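Local structure of MgGH51 (Meripilus giganteus, 6ZPV) at residues Asn174-Thr179 / Phe195-Pro200; Ala291-Ser294 / Thr298-Ala301; Gly428-Ile433 / Phe510-Phe515; Ile68-Pro73 / Phe117-Thr122. The protein probably releases terminal alpha-L-arabinofuranosyl residues from arabinose-containing polysaccharides and oligosaccharides by hydrolysis, as a fungal alpha-L-arabinofuranosidase of glycoside hydrolase family GH51. One frame throughout, in Å; residues are numbered along the deposited sequence.

Contact 1. Residues Asn174-Thr179 / Phe195-Pro200; sequences NSFFVT and FSLFPP
F176 reaches from one sheet of a beta sandwich toward F195 and L197 of the facing sheet, while V178, two residues further along the same strand, touches the F195 ring at CE1. With CG anti to the backbone N (chi1 175°), the F176 ring projects between the sheets. Its rim, close to the ring plane, receives F195, CE2 of F176 lying 4.4 Å from CD1 of F195. Along another part of the ring, CD1 of F176 meets methyl CD2 of L197 at 4.0 Å, the two side chains crossing at a slant. V178 uses a single branch: its CG2 lies 4.2 Å from CE1 of F195 and approaches that ring obliquely.

The strands that carry these groups, 174-179 and 195-198, run at 135° to each other with axes 9.6 Å apart, as expected of layers in a sandwich rather than of neighbours in one sheet. A114 and L116 of strand 112-119, the neighbour of strand 189-198, add to the layer of F195 and L197, and W57 meets the ring of F195. All four side chains are buried and wholly hydrocarbon at their points of contact, which implies that dispersion forces and the exclusion of water hold the two sheets together here, without directional bonds.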
# COMPACT_ATOMS: atom_id res chain seq x y z
N ASN A 174 -8.14 -10.52 20.90
CA ASN A 174 -9.60 -10.39 20.98
C ASN A 174 -10.23 -10.88 19.66
O ASN A 174 -9.55 -10.88 18.63
CB ASN A 174 -9.99 -8.94 21.21
CG ASN A 174 -9.15 -8.30 22.28
OD1 ASN A 174 -9.22 -8.77 23.44
ND2 ASN A 174 -8.34 -7.30 21.94
N SER A 175 -11.50 -11.23 19.73
CA SER A 175 -12.26 -11.74 18.58
C SER A 175 -13.64 -11.08 18.50
O SER A 175 -14.23 -10.67 19.52
CB SER A 175 -12.42 -13.22 18.66
OG SER A 175 -11.20 -13.91 18.49
N PHE A 176 -14.13 -10.98 17.27
CA PHE A 176 -15.54 -10.70 17.02
C PHE A 176 -16.35 -11.96 17.30
O PHE A 176 -15.87 -13.07 17.05
CB PHE A 176 -15.69 -10.31 15.56
CG PHE A 176 -17.10 -10.09 15.08
CD1 PHE A 176 -17.83 -8.98 15.52
CD2 PHE A 176 -17.69 -10.95 14.18
CE1 PHE A 176 -19.12 -8.75 15.10
CE2 PHE A 176 -19.00 -10.68 13.71
CZ PHE A 176 -19.71 -9.62 14.18
N PHE A 177 -17.57 -11.80 17.80
CA PHE A 177 -18.44 -12.96 18.04
C PHE A 177 -19.87 -12.66 17.58
O PHE A 177 -20.33 -11.50 17.54
CB PHE A 177 -18.46 -13.38 19.51
CG PHE A 177 -19.16 -12.47 20.49
CD1 PHE A 177 -20.53 -12.52 20.64
CD2 PHE A 177 -18.43 -11.59 21.27
CE1 PHE A 177 -21.14 -11.68 21.58
CE2 PHE A 177 -19.05 -10.79 22.21
CZ PHE A 177 -20.44 -10.85 22.38
N VAL A 178 -20.56 -13.76 17.29
CA VAL A 178 -22.01 -13.83 17.05
C VAL A 178 -22.54 -14.96 17.90
O VAL A 178 -22.00 -16.08 17.80
CB VAL A 178 -22.33 -14.06 15.57
CG1 VAL A 178 -23.82 -14.18 15.34
CG2 VAL A 178 -21.72 -12.98 14.70
N THR A 179 -23.55 -14.73 18.72
CA THR A 179 -24.17 -15.80 19.53
C THR A 179 -25.69 -15.67 19.50
O THR A 179 -26.26 -14.57 19.39
CB THR A 179 -23.65 -15.79 20.97
OG1 THR A 179 -23.95 -14.58 21.64
CG2 THR A 179 -22.19 -16.08 21.06
N PHE A 195 -20.17 -11.01 6.30
CA PHE A 195 -19.90 -10.35 7.60
C PHE A 195 -19.00 -9.16 7.41
O PHE A 195 -18.18 -9.12 6.50
CB PHE A 195 -19.19 -11.33 8.52
CG PHE A 195 -19.97 -12.55 8.95
CD1 PHE A 195 -20.73 -12.52 10.12
CD2 PHE A 195 -19.91 -13.75 8.26
CE1 PHE A 195 -21.39 -13.64 10.61
CE2 PHE A 195 -20.59 -14.88 8.74
CZ PHE A 195 -21.32 -14.83 9.90
N SER A 196 -19.07 -8.22 8.36
CA SER A 196 -18.14 -7.09 8.35
C SER A 196 -18.03 -6.46 9.74
O SER A 196 -19.06 -6.33 10.43
CB SER A 196 -18.59 -6.04 7.34
OG SER A 196 -17.72 -4.91 7.29
N LEU A 197 -16.84 -6.02 10.11
CA LEU A 197 -16.64 -5.22 11.29
C LEU A 197 -15.64 -4.12 10.99
O LEU A 197 -14.49 -4.43 10.64
CB LEU A 197 -16.16 -6.06 12.49
CG LEU A 197 -16.00 -5.29 13.79
CD1 LEU A 197 -17.33 -4.90 14.40
CD2 LEU A 197 -15.18 -6.07 14.81
N PHE A 198 -16.07 -2.88 11.11
CA PHE A 198 -15.19 -1.72 10.88
C PHE A 198 -14.98 -0.90 12.12
O PHE A 198 -15.95 -0.65 12.87
CB PHE A 198 -15.74 -0.77 9.79
CG PHE A 198 -15.29 -1.09 8.39
CD1 PHE A 198 -15.67 -2.26 7.76
CD2 PHE A 198 -14.48 -0.24 7.68
CE1 PHE A 198 -15.24 -2.56 6.48
CE2 PHE A 198 -14.04 -0.51 6.41
CZ PHE A 198 -14.46 -1.70 5.82
N PRO A 199 -13.76 -0.41 12.36
CA PRO A 199 -13.52 0.65 13.32
C PRO A 199 -13.84 1.99 12.69
O PRO A 199 -14.15 2.05 11.49
CB PRO A 199 -11.99 0.51 13.54
CG PRO A 199 -11.49 0.24 12.11
CD PRO A 199 -12.58 -0.62 11.49
N PRO A 200 -13.69 3.13 13.40
CA PRO A 200 -13.70 4.41 12.74
C PRO A 200 -12.66 4.41 11.62
O PRO A 200 -11.56 3.86 11.81
CB PRO A 200 -13.35 5.42 13.91
CG PRO A 200 -13.78 4.69 15.15
CD PRO A 200 -13.45 3.23 14.87

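Contact 2. Residues Ala291-Ser294 / Thr298-Ala301; sequences AGYS and TSLA
Y293 and S299 form a single antiparallel beta bridge between two pieces of one irregular loop, which leaves strand 284-289 and leads to helix 306-320. They are a non-hydrogen-bonded pair, CA of Y293 being 4.6 Å from CA of S299, and the bonds lie on their flanks. L300 N donates to G292 O at 2.9 Å, nearly straight (163°) and in the carbonyl plane; S294 N makes a longer bond to T298 O, 3.3 Å, tilted 25° from the plane of that carbonyl. G292 turns the chain into the bridge with a positive phi of 91°, and the side chain of L300 lies against its carbonyl oxygen.

The loop joins a strand of the (beta/alpha)8 barrel to the helix that follows, on the side where these barrels carry their active sites. Here the chain doubles back on itself like a small hairpin, with two waters bridging S294 and T298 where the pieces approach the turn. S294 OG touches both: one donates to T298 O, and the other accepts from T298 N at 2.9 Å.

The Y293 ring extends alongside the returning piece, its CD1 3.5 Å from T298 O and equally far from S299 OG, both approaching obliquely. S299 OG is itself hydrogen-bonded to S358 OG. A glycerol lies beside Y293 and a sulfate beside T298, both probably from the crystallisation liquor.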
# COMPACT_ATOMS: atom_id res chain seq x y z
N ALA A 291 -2.21 -5.94 -19.01
CA ALA A 291 -1.70 -5.74 -20.39
C ALA A 291 -1.55 -7.05 -21.16
O ALA A 291 -0.79 -7.08 -22.12
CB ALA A 291 -0.42 -4.94 -20.37
N GLY A 292 -2.29 -8.07 -20.82
CA GLY A 292 -2.29 -9.31 -21.61
C GLY A 292 -1.29 -10.35 -21.20
O GLY A 292 -1.05 -11.31 -21.95
N TYR A 293 -0.68 -10.23 -20.03
CA TYR A 293 0.28 -11.20 -19.46
C TYR A 293 -0.06 -11.53 -18.03
O TYR A 293 -0.43 -10.62 -17.26
CB TYR A 293 1.73 -10.68 -19.59
CG TYR A 293 2.76 -11.63 -19.07
CD1 TYR A 293 3.09 -12.77 -19.77
CD2 TYR A 293 3.42 -11.41 -17.88
CE1 TYR A 293 4.02 -13.66 -19.27
CE2 TYR A 293 4.37 -12.28 -17.39
CZ TYR A 293 4.67 -13.44 -18.07
OH TYR A 293 5.62 -14.32 -17.66
N SER A 294 0.10 -12.79 -17.66
CA SER A 294 -0.03 -13.22 -16.27
C SER A 294 1.15 -14.08 -15.87
O SER A 294 1.93 -14.51 -16.72
CB SER A 294 -1.40 -13.92 -16.06
OG SER A 294 -1.55 -15.03 -16.90
N THR A 298 1.73 -16.96 -19.57
CA THR A 298 0.88 -16.86 -20.78
C THR A 298 0.69 -15.41 -21.19
O THR A 298 0.16 -14.59 -20.41
CB THR A 298 -0.46 -17.50 -20.55
OG1 THR A 298 -0.23 -18.88 -20.27
CG2 THR A 298 -1.39 -17.42 -21.72
N SER A 299 1.04 -15.13 -22.43
CA SER A 299 0.67 -13.89 -23.13
C SER A 299 -0.56 -14.17 -23.98
O SER A 299 -0.51 -15.12 -24.77
CB SER A 299 1.77 -13.38 -24.02
OG SER A 299 2.95 -13.01 -23.28
N LEU A 300 -1.55 -13.33 -23.92
CA LEU A 300 -2.63 -13.42 -24.91
C LEU A 300 -2.09 -13.15 -26.30
O LEU A 300 -1.22 -12.28 -26.48
CB LEU A 300 -3.70 -12.41 -24.56
CG LEU A 300 -4.44 -12.65 -23.25
CD1 LEU A 300 -5.47 -11.56 -23.10
CD2 LEU A 300 -5.06 -14.05 -23.22
N ALA A 301 -2.62 -13.87 -27.27
CA ALA A 301 -2.29 -13.62 -28.66
C ALA A 301 -2.74 -12.22 -29.05
O ALA A 301 -3.75 -11.68 -28.53
CB ALA A 301 -3.00 -14.67 -29.54
O HOH W 1 -2.45 -14.04 -19.25
O HOH W 2 0.08 -17.20 -17.24

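Contact 3. Residues Gly428-Ile433 / Phe510-Phe515; sequences GEYAAI and FAQKLF
The amide of Q512 meets the hydroxyl of Y430 between the outer helical layer and the strand ring of the (beta/alpha)8 barrel. Y430 belongs to strand 424-432 of the barrel, and Q512 to helix 507-517, which comes after strand 474-479 in the chain; the two side chains approach from opposite directions.

At the start of the glutamine side chain, CB points neither toward nor away from the strand. CG follows, placed anti to the carbonyl carbon and beside the backbone N, and a bend at the next torsion (chi2 -69°) brings the end of the side chain nearer the barrel. CD comes within 3.8 Å of Y430 OH, and beyond it the two amide atoms part company. NE2 gives its proton to Y430 OH over 3.0 Å in an almost straight bond (173°), with the hydroxyl lying in the amide plane. OE1 instead accepts from a water that also touches Y430 OH, so a small closed ring of polar contacts joins the amide, the hydroxyl and the water. The amide plane is turned 60° from the tyrosine ring, and NE2 approaches that ring obliquely.

Both residues are buried, and these bonds give their polar ends partners. M464 of helix 454-469 packs on both side chains, and strand 474-479 supplies A477 against Y430 and Y479 against Q512. Because NE2 donates to the hydroxyl and OE1 accepts from the water, the flip of the amide is decided. The shared water lies in the plane of the tyrosine ring, at its edge, 2.7 Å from Y430 OH and 2.8 Å from Q512 OE1.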
# COMPACT_ATOMS: atom_id res chain seq x y z
N GLY A 428 10.05 2.83 -9.96
CA GLY A 428 8.78 2.45 -9.34
C GLY A 428 8.87 1.45 -8.23
O GLY A 428 7.90 1.27 -7.47
N GLU A 429 10.01 0.73 -8.13
CA GLU A 429 10.29 -0.12 -6.98
C GLU A 429 11.80 -0.06 -6.76
O GLU A 429 12.57 -0.39 -7.67
CB GLU A 429 9.93 -1.61 -7.26
CG GLU A 429 8.45 -1.83 -7.55
CD GLU A 429 8.05 -3.24 -7.93
OE1 GLU A 429 8.76 -4.22 -7.50
OE2 GLU A 429 7.06 -3.39 -8.68
N TYR A 430 12.18 0.19 -5.53
CA TYR A 430 13.58 -0.01 -5.13
C TYR A 430 13.63 -0.26 -3.64
O TYR A 430 12.82 0.27 -2.89
CB TYR A 430 14.52 1.15 -5.54
CG TYR A 430 14.25 2.49 -4.90
CD1 TYR A 430 13.20 3.30 -5.27
CD2 TYR A 430 15.07 2.93 -3.86
CE1 TYR A 430 12.97 4.52 -4.66
CE2 TYR A 430 14.84 4.13 -3.24
CZ TYR A 430 13.80 4.95 -3.63
OH TYR A 430 13.61 6.15 -3.03
N ALA A 431 14.66 -1.01 -3.23
CA ALA A 431 14.97 -1.21 -1.82
C ALA A 431 16.29 -1.96 -1.71
O ALA A 431 16.60 -2.84 -2.55
CB ALA A 431 13.92 -2.06 -1.10
N ALA A 432 17.04 -1.65 -0.65
CA ALA A 432 18.20 -2.48 -0.24
C ALA A 432 17.68 -3.60 0.64
O ALA A 432 17.22 -3.34 1.74
CB ALA A 432 19.22 -1.59 0.45
N ILE A 433 17.75 -4.84 0.14
CA ILE A 433 16.99 -5.96 0.75
C ILE A 433 17.86 -6.96 1.49
O ILE A 433 17.28 -7.77 2.22
CB ILE A 433 16.10 -6.67 -0.26
CG1 ILE A 433 16.88 -7.48 -1.29
CG2 ILE A 433 15.16 -5.64 -0.92
CD1 ILE A 433 15.98 -8.41 -2.09
N PHE A 510 11.94 6.73 7.51
CA PHE A 510 12.45 8.06 7.88
C PHE A 510 13.32 8.64 6.77
O PHE A 510 13.25 9.85 6.57
CB PHE A 510 13.16 8.02 9.24
CG PHE A 510 12.21 7.82 10.39
CD1 PHE A 510 11.21 8.74 10.64
CD2 PHE A 510 12.32 6.72 11.24
CE1 PHE A 510 10.36 8.56 11.72
CE2 PHE A 510 11.49 6.55 12.31
CZ PHE A 510 10.50 7.46 12.52
N ALA A 511 14.10 7.85 6.07
CA ALA A 511 14.85 8.40 4.92
C ALA A 511 13.89 8.90 3.85
O ALA A 511 14.10 9.99 3.29
CB ALA A 511 15.83 7.37 4.37
N GLN A 512 12.87 8.13 3.54
CA GLN A 512 11.88 8.56 2.55
C GLN A 512 11.22 9.86 2.99
O GLN A 512 11.06 10.78 2.15
CB GLN A 512 10.81 7.49 2.30
CG GLN A 512 11.28 6.19 1.66
CD GLN A 512 11.68 6.39 0.24
OE1 GLN A 512 10.90 6.98 -0.56
NE2 GLN A 512 12.87 5.88 -0.11
N LYS A 513 10.80 9.95 4.24
CA LYS A 513 10.14 11.17 4.76
C LYS A 513 11.10 12.36 4.74
O LYS A 513 10.67 13.48 4.36
CB LYS A 513 9.66 10.85 6.18
CG LYS A 513 8.97 12.00 6.88
CD LYS A 513 8.51 11.64 8.31
CE LYS A 513 7.85 12.80 9.03
NZ LYS A 513 7.58 12.48 10.46
N LEU A 514 12.32 12.18 5.16
CA LEU A 514 13.30 13.28 5.15
C LEU A 514 13.48 13.80 3.73
O LEU A 514 13.60 15.02 3.53
CB LEU A 514 14.63 12.82 5.76
CG LEU A 514 14.67 12.70 7.28
CD1 LEU A 514 15.91 12.01 7.71
CD2 LEU A 514 14.55 14.03 7.96
N PHE A 515 13.52 12.91 2.73
CA PHE A 515 13.71 13.38 1.36
C PHE A 515 12.48 14.08 0.84
O PHE A 515 12.58 15.11 0.18
CB PHE A 515 14.18 12.23 0.45
CG PHE A 515 15.69 12.03 0.46
CD1 PHE A 515 16.38 11.70 1.59
CD2 PHE A 515 16.40 12.19 -0.72
CE1 PHE A 515 17.76 11.61 1.57
CE2 PHE A 515 17.78 12.10 -0.73
CZ PHE A 515 18.46 11.80 0.41
O HOH W 3 11.35 7.56 -3.23

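Contact 4. Residues Ile68-Pro73 / Phe117-Thr122; sequences IQDPSP and FFRFPT
R119 and D70 form a salt bridge at the rim of a beta sandwich, joining the ends of two strands, 64-69 and 112-119, that share a five-stranded antiparallel sheet without being neighbours in it. The bridge is one-pronged: NH2 of R119 donates to OD1 of D70 over 2.7 Å, meeting the syn lone pair on the side of the other oxygen. The bond stays in the guanidinium plane, although that plane and the carboxylate are 37° apart. CB of S72 lies over one face of the guanidinium group, toward its rim, 3.7 Å from NH2.

The same D70 OD1 also accepts from S72 N at 2.9 Å, closing an Asx turn just after the strand. This second donor comes from above the carboxylate plane. With its two bonds, the one oxygen serves both the turn and the arginine. On the other side of the contact, the R119 chain leaves the backbone with CG between the N and the carbonyl carbon (chi1 71°), then extends straight from CG to NE to span the distance.

Further out, W156 packs against both D70 and R119 and gives its NE1 proton to S72 O. The strands between the two, 80-85 and 189-198, contribute S81 and N191. With so many donors around it, D70 is probably ionised: besides the two bonds to OD1, its OD2 is hydrogen-bonded to S81 OG and N191 ND2.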
# COMPACT_ATOMS: atom_id res chain seq x y z
N ILE A 68 -20.63 -23.74 3.15
CA ILE A 68 -21.40 -24.42 2.10
C ILE A 68 -21.48 -23.60 0.83
O ILE A 68 -21.45 -22.37 0.90
CB ILE A 68 -22.81 -24.82 2.62
CG1 ILE A 68 -23.67 -23.62 2.94
CG2 ILE A 68 -22.72 -25.80 3.76
CD1 ILE A 68 -25.16 -23.93 3.12
N GLN A 69 -21.58 -24.29 -0.31
CA GLN A 69 -22.04 -23.65 -1.55
C GLN A 69 -23.53 -23.49 -1.34
O GLN A 69 -24.30 -24.47 -1.44
CB GLN A 69 -21.69 -24.53 -2.75
CG GLN A 69 -22.04 -23.91 -4.12
CD GLN A 69 -21.87 -24.89 -5.26
OE1 GLN A 69 -21.65 -26.07 -5.11
NE2 GLN A 69 -22.14 -24.39 -6.40
N ASP A 70 -23.99 -22.30 -1.04
CA ASP A 70 -25.39 -22.12 -0.63
C ASP A 70 -26.29 -22.39 -1.84
O ASP A 70 -26.10 -21.82 -2.90
CB ASP A 70 -25.57 -20.72 -0.08
CG ASP A 70 -26.84 -20.59 0.75
OD1 ASP A 70 -27.88 -21.17 0.37
OD2 ASP A 70 -26.77 -19.88 1.83
N PRO A 71 -27.36 -23.23 -1.72
CA PRO A 71 -28.29 -23.37 -2.84
C PRO A 71 -28.99 -22.06 -3.21
O PRO A 71 -29.47 -21.92 -4.33
CB PRO A 71 -29.30 -24.43 -2.32
CG PRO A 71 -28.73 -25.00 -1.10
CD PRO A 71 -27.64 -24.11 -0.58
N SER A 72 -29.07 -21.14 -2.24
CA SER A 72 -29.69 -19.81 -2.42
C SER A 72 -28.76 -18.79 -1.79
O SER A 72 -29.00 -18.34 -0.68
CB SER A 72 -31.08 -19.74 -1.84
OG SER A 72 -31.95 -20.64 -2.50
N PRO A 73 -27.67 -18.39 -2.50
CA PRO A 73 -26.68 -17.51 -1.90
C PRO A 73 -27.18 -16.08 -1.74
O PRO A 73 -28.10 -15.64 -2.42
CB PRO A 73 -25.51 -17.61 -2.87
CG PRO A 73 -26.19 -17.80 -4.21
CD PRO A 73 -27.33 -18.77 -3.89
N PHE A 117 -25.35 -10.79 7.02
CA PHE A 117 -26.59 -11.27 6.42
C PHE A 117 -26.90 -12.62 7.01
O PHE A 117 -25.98 -13.45 7.18
CB PHE A 117 -26.48 -11.30 4.91
CG PHE A 117 -26.50 -9.98 4.21
CD1 PHE A 117 -25.36 -9.17 4.21
CD2 PHE A 117 -27.61 -9.51 3.56
CE1 PHE A 117 -25.34 -7.94 3.57
CE2 PHE A 117 -27.61 -8.28 2.94
CZ PHE A 117 -26.48 -7.50 2.96
N PHE A 118 -28.19 -12.91 7.18
CA PHE A 118 -28.61 -14.24 7.63
C PHE A 118 -29.92 -14.65 6.98
O PHE A 118 -30.70 -13.79 6.55
CB PHE A 118 -28.76 -14.35 9.16
CG PHE A 118 -30.02 -13.74 9.73
CD1 PHE A 118 -30.19 -12.36 9.88
CD2 PHE A 118 -31.12 -14.54 10.00
CE1 PHE A 118 -31.39 -11.82 10.30
CE2 PHE A 118 -32.33 -14.00 10.42
CZ PHE A 118 -32.46 -12.63 10.57
N ARG A 119 -30.19 -15.93 6.97
CA ARG A 119 -31.55 -16.48 6.75
C ARG A 119 -31.66 -17.80 7.45
O ARG A 119 -30.66 -18.49 7.60
CB ARG A 119 -31.87 -16.62 5.25
CG ARG A 119 -31.11 -17.72 4.52
CD ARG A 119 -31.39 -17.85 3.02
NE ARG A 119 -30.47 -18.91 2.35
CZ ARG A 119 -30.92 -20.10 2.14
NH1 ARG A 119 -32.21 -20.35 2.45
NH2 ARG A 119 -30.29 -21.02 1.55
N PHE A 120 -32.89 -18.18 7.81
CA PHE A 120 -33.14 -19.55 8.27
C PHE A 120 -33.45 -20.35 7.02
O PHE A 120 -34.45 -20.05 6.33
CB PHE A 120 -34.34 -19.59 9.24
CG PHE A 120 -34.01 -19.09 10.62
CD1 PHE A 120 -33.90 -17.75 10.88
CD2 PHE A 120 -33.80 -20.01 11.65
CE1 PHE A 120 -33.56 -17.30 12.16
CE2 PHE A 120 -33.49 -19.57 12.93
CZ PHE A 120 -33.35 -18.22 13.18
N PRO A 121 -32.66 -21.36 6.66
CA PRO A 121 -32.93 -22.13 5.44
C PRO A 121 -34.24 -22.94 5.49
O PRO A 121 -34.84 -23.18 4.45
CB PRO A 121 -31.71 -23.05 5.28
CG PRO A 121 -31.03 -23.06 6.65
CD PRO A 121 -31.36 -21.74 7.26
N THR A 122 -34.70 -23.29 6.67
CA THR A 122 -36.00 -23.92 6.92
C THR A 122 -36.71 -23.10 7.98
O THR A 122 -36.19 -22.92 9.09
CB THR A 122 -35.83 -25.38 7.35
OG1 THR A 122 -35.01 -26.11 6.45
CG2 THR A 122 -37.15 -26.07 7.54

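Overall arrangement
Contacts 1 and 4 belong to the same beta sandwich, their nearest atoms about 5 Å apart: contact 1 joins its two layers, whereas contact 4 ties strand ends within one of them, and strands 112-119 and 189-198, neighbours in that sheet, connect the two. Contacts 2 and 3 lie in the barrel, with centres 31 Å apart. Contact 2 is in a loop on the side where GH51 barrels carry the active site; contact 3 joins strand and outer helix, with E429, next to Y430, hydrogen-bonded to a glycerol probably from the crystallisation liquor. Contacts 3 and 4, centres 49 Å apart, lie on opposite sides of the chain's centre. A bound N-acetylglucosamine lies about 11 Å from the L197 side chain of contact 1.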